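Rho guanyl nucleotide exchange factor (Rom2), putative (Aspergillus fumigatus Af293, PDB 5O51) probably acts, as a whole protein, as a guanyl-nucleotide exchange factor for Rho-type GTPases, the chain here being its beta-propeller CNH domain. Local coordinates at residues Gly268-Phe273 / Ile280-Pro285. Sequence-based numbering, arbitrary orientation.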
loop_
_atom_site.group_PDB
_atom_site.type_symbol
_atom_site.label_atom_id
_atom_site.label_comp_id
_atom_site.label_asym_id
_atom_site.label_seq_id
_atom_site.Cartn_x
_atom_site.Cartn_y
_atom_site.Cartn_z
ATOM N N GLY A 268 -11.168 2.328 -15.586
ATOM C CA GLY A 268 -11.961 2.046 -14.364
ATOM C C GLY A 268 -11.743 3.079 -13.267
ATOM O O GLY A 268 -11.436 4.229 -13.545
ATOM N N ASN A 269 -11.916 2.647 -12.028
ATOM C CA ASN A 269 -11.638 3.452 -10.819
ATOM C C ASN A 269 -10.558 2.780 -9.969
ATOM O O ASN A 269 -10.835 2.186 -8.953
ATOM C CB ASN A 269 -12.952 3.723 -10.060
ATOM C CG ASN A 269 -13.888 4.658 -10.889
ATOM O OD1 ASN A 269 -13.590 5.836 -11.058
ATOM N ND2 ASN A 269 -14.880 4.093 -11.538
ATOM N N PRO A 270 -9.299 2.831 -10.434
ATOM C CA PRO A 270 -8.238 2.057 -9.735
ATOM C C PRO A 270 -8.033 2.530 -8.294
ATOM O O PRO A 270 -8.158 3.720 -8.007
ATOM C CB PRO A 270 -6.985 2.257 -10.617
ATOM C CG PRO A 270 -7.328 3.439 -11.587
ATOM C CD PRO A 270 -8.836 3.394 -11.710
ATOM N N ASN A 271 -7.776 1.582 -7.400
ATOM C CA ASN A 271 -7.511 1.885 -5.983
ATOM C C ASN A 271 -6.025 1.568 -5.651
ATOM O O ASN A 271 -5.620 1.714 -4.513
ATOM C CB ASN A 271 -8.496 1.114 -5.044
ATOM C CG ASN A 271 -8.494 -0.396 -5.285
ATOM O OD1 ASN A 271 -7.442 -0.989 -5.510
ATOM N ND2 ASN A 271 -9.652 -1.025 -5.221
ATOM N N ALA A 272 -5.233 1.079 -6.612
ATOM C CA ALA A 272 -3.792 0.809 -6.346
ATOM C C ALA A 272 -3.001 0.798 -7.632
ATOM O O ALA A 272 -3.594 0.568 -8.724
ATOM C CB ALA A 272 -3.633 -0.509 -5.560
ATOM N N PHE A 273 -1.685 1.035 -7.517
ATOM C CA PHE A 273 -0.815 1.147 -8.663
ATOM C C PHE A 273 0.524 0.457 -8.390
ATOM O O PHE A 273 0.969 0.422 -7.275
ATOM C CB PHE A 273 -0.521 2.657 -8.962
ATOM C CG PHE A 273 -1.707 3.421 -9.502
ATOM C CD1 PHE A 273 -2.641 3.967 -8.649
ATOM C CD2 PHE A 273 -1.922 3.506 -10.847
ATOM C CE1 PHE A 273 -3.750 4.640 -9.145
ATOM C CE2 PHE A 273 -3.026 4.158 -11.367
ATOM C CZ PHE A 273 -3.937 4.721 -10.512
ATOM N N ILE A 280 3.110 0.446 -16.427
ATOM C CA ILE A 280 2.429 1.018 -15.271
ATOM C C ILE A 280 1.145 0.228 -15.201
ATOM O O ILE A 280 0.435 0.074 -16.248
ATOM C CB ILE A 280 2.297 2.553 -15.349
ATOM C CG1 ILE A 280 1.304 3.107 -14.315
ATOM C CG2 ILE A 280 1.882 3.050 -16.717
ATOM C CD1 ILE A 280 1.899 3.071 -12.923
ATOM N N LEU A 281 0.878 -0.355 -14.006
ATOM C CA LEU A 281 -0.279 -1.228 -13.809
ATOM C C LEU A 281 -1.268 -0.557 -12.848
ATOM O O LEU A 281 -0.882 -0.141 -11.768
ATOM C CB LEU A 281 0.150 -2.546 -13.214
ATOM C CG LEU A 281 1.003 -3.491 -14.112
ATOM C CD1 LEU A 281 2.473 -3.164 -13.977
ATOM C CD2 LEU A 281 0.825 -4.947 -13.768
ATOM N N ALA A 282 -2.522 -0.423 -13.262
ATOM C CA ALA A 282 -3.603 0.128 -12.407
ATOM C C ALA A 282 -4.536 -0.980 -11.969
ATOM O O ALA A 282 -5.135 -1.619 -12.823
ATOM C CB ALA A 282 -4.375 1.171 -13.202
ATOM N N PHE A 283 -4.692 -1.237 -10.645
ATOM C CA PHE A 283 -5.611 -2.314 -10.187
ATOM C C PHE A 283 -6.950 -1.700 -9.789
ATOM O O PHE A 283 -6.955 -0.791 -8.956
ATOM C CB PHE A 283 -4.970 -3.009 -8.935
ATOM C CG PHE A 283 -3.719 -3.771 -9.260
ATOM C CD1 PHE A 283 -2.526 -3.124 -9.523
ATOM C CD2 PHE A 283 -3.734 -5.119 -9.346
ATOM C CE1 PHE A 283 -1.391 -3.856 -9.898
ATOM C CE2 PHE A 283 -2.601 -5.860 -9.669
ATOM C CZ PHE A 283 -1.441 -5.225 -9.954
ATOM N N GLU A 284 -8.055 -2.229 -10.324
ATOM C CA GLU A 284 -9.426 -1.834 -9.984
ATOM C C GLU A 284 -10.139 -3.142 -9.627
ATOM O O GLU A 284 -9.685 -4.203 -10.024
ATOM C CB GLU A 284 -10.091 -1.236 -11.255
ATOM C CG GLU A 284 -11.351 -0.604 -10.976
ATOM C CD GLU A 284 -12.550 -1.012 -11.788
ATOM O OE1 GLU A 284 -13.074 -2.157 -11.879
ATOM O OE2 GLU A 284 -13.035 -0.014 -12.230
ATOM N N PRO A 285 -11.306 -3.099 -8.936
ATOM C CA PRO A 285 -11.884 -4.394 -8.530
ATOM C C PRO A 285 -12.173 -5.398 -9.648
ATOM O O PRO A 285 -12.051 -6.615 -9.418
ATOM C CB PRO A 285 -13.162 -3.967 -7.773
ATOM C CG PRO A 285 -12.707 -2.724 -7.084
ATOM C CD PRO A 285 -11.986 -2.002 -8.221
#
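Phe283 and Ala272 meet as an antiparallel hydrogen-bonded pair: Phe283 N gives a nearly straight bond to Ala272 O (2.9 Å, 166° at the hydrogen). The return bond is split by a classic beta bulge, in which Asn271 and Ala272 both face Phe283. Phe283 O takes Asn271 N at 3.0 Å and, weakly, Ala272 N at 3.5 Å, so one carbonyl serves two amides. Pro270, with no N-H to donate, suits the place just before the bulge. Glu284 reaches back to the incoming loop. With CG anti to the backbone N (chi1 -170°) and the chain bent at chi2, Glu284 OE2 accepts Asn269 N at 2.9 Å through the anti lone pair. OE1 takes Asn286 N, so each carboxylate oxygen holds a backbone N-H, which fixes the group's rotation. Glycine suits position 268, its bare CA lying 3.2 Å from Glu284 OE2.

On one face, the small Ala282 lets its CB touch both Pro270 CB and Phe273 CE2, each at 3.8 Å, while Ile280 CD1 borders the same ring. Ala272 and Phe283 occupy the other face, the Phe283 ring turning its edge to Ala272 O.

The hairpin of strands 272-276 and 279-284 begins a four-stranded propeller blade, continued by strand 287-292. The Phe273 ring meets that of Trp266, in the loop before the hairpin, and touches Asn243 of strand 239-244 in the preceding sheet; Phe283 packs on Ile307 and Met309 of strand 307-312 in the next.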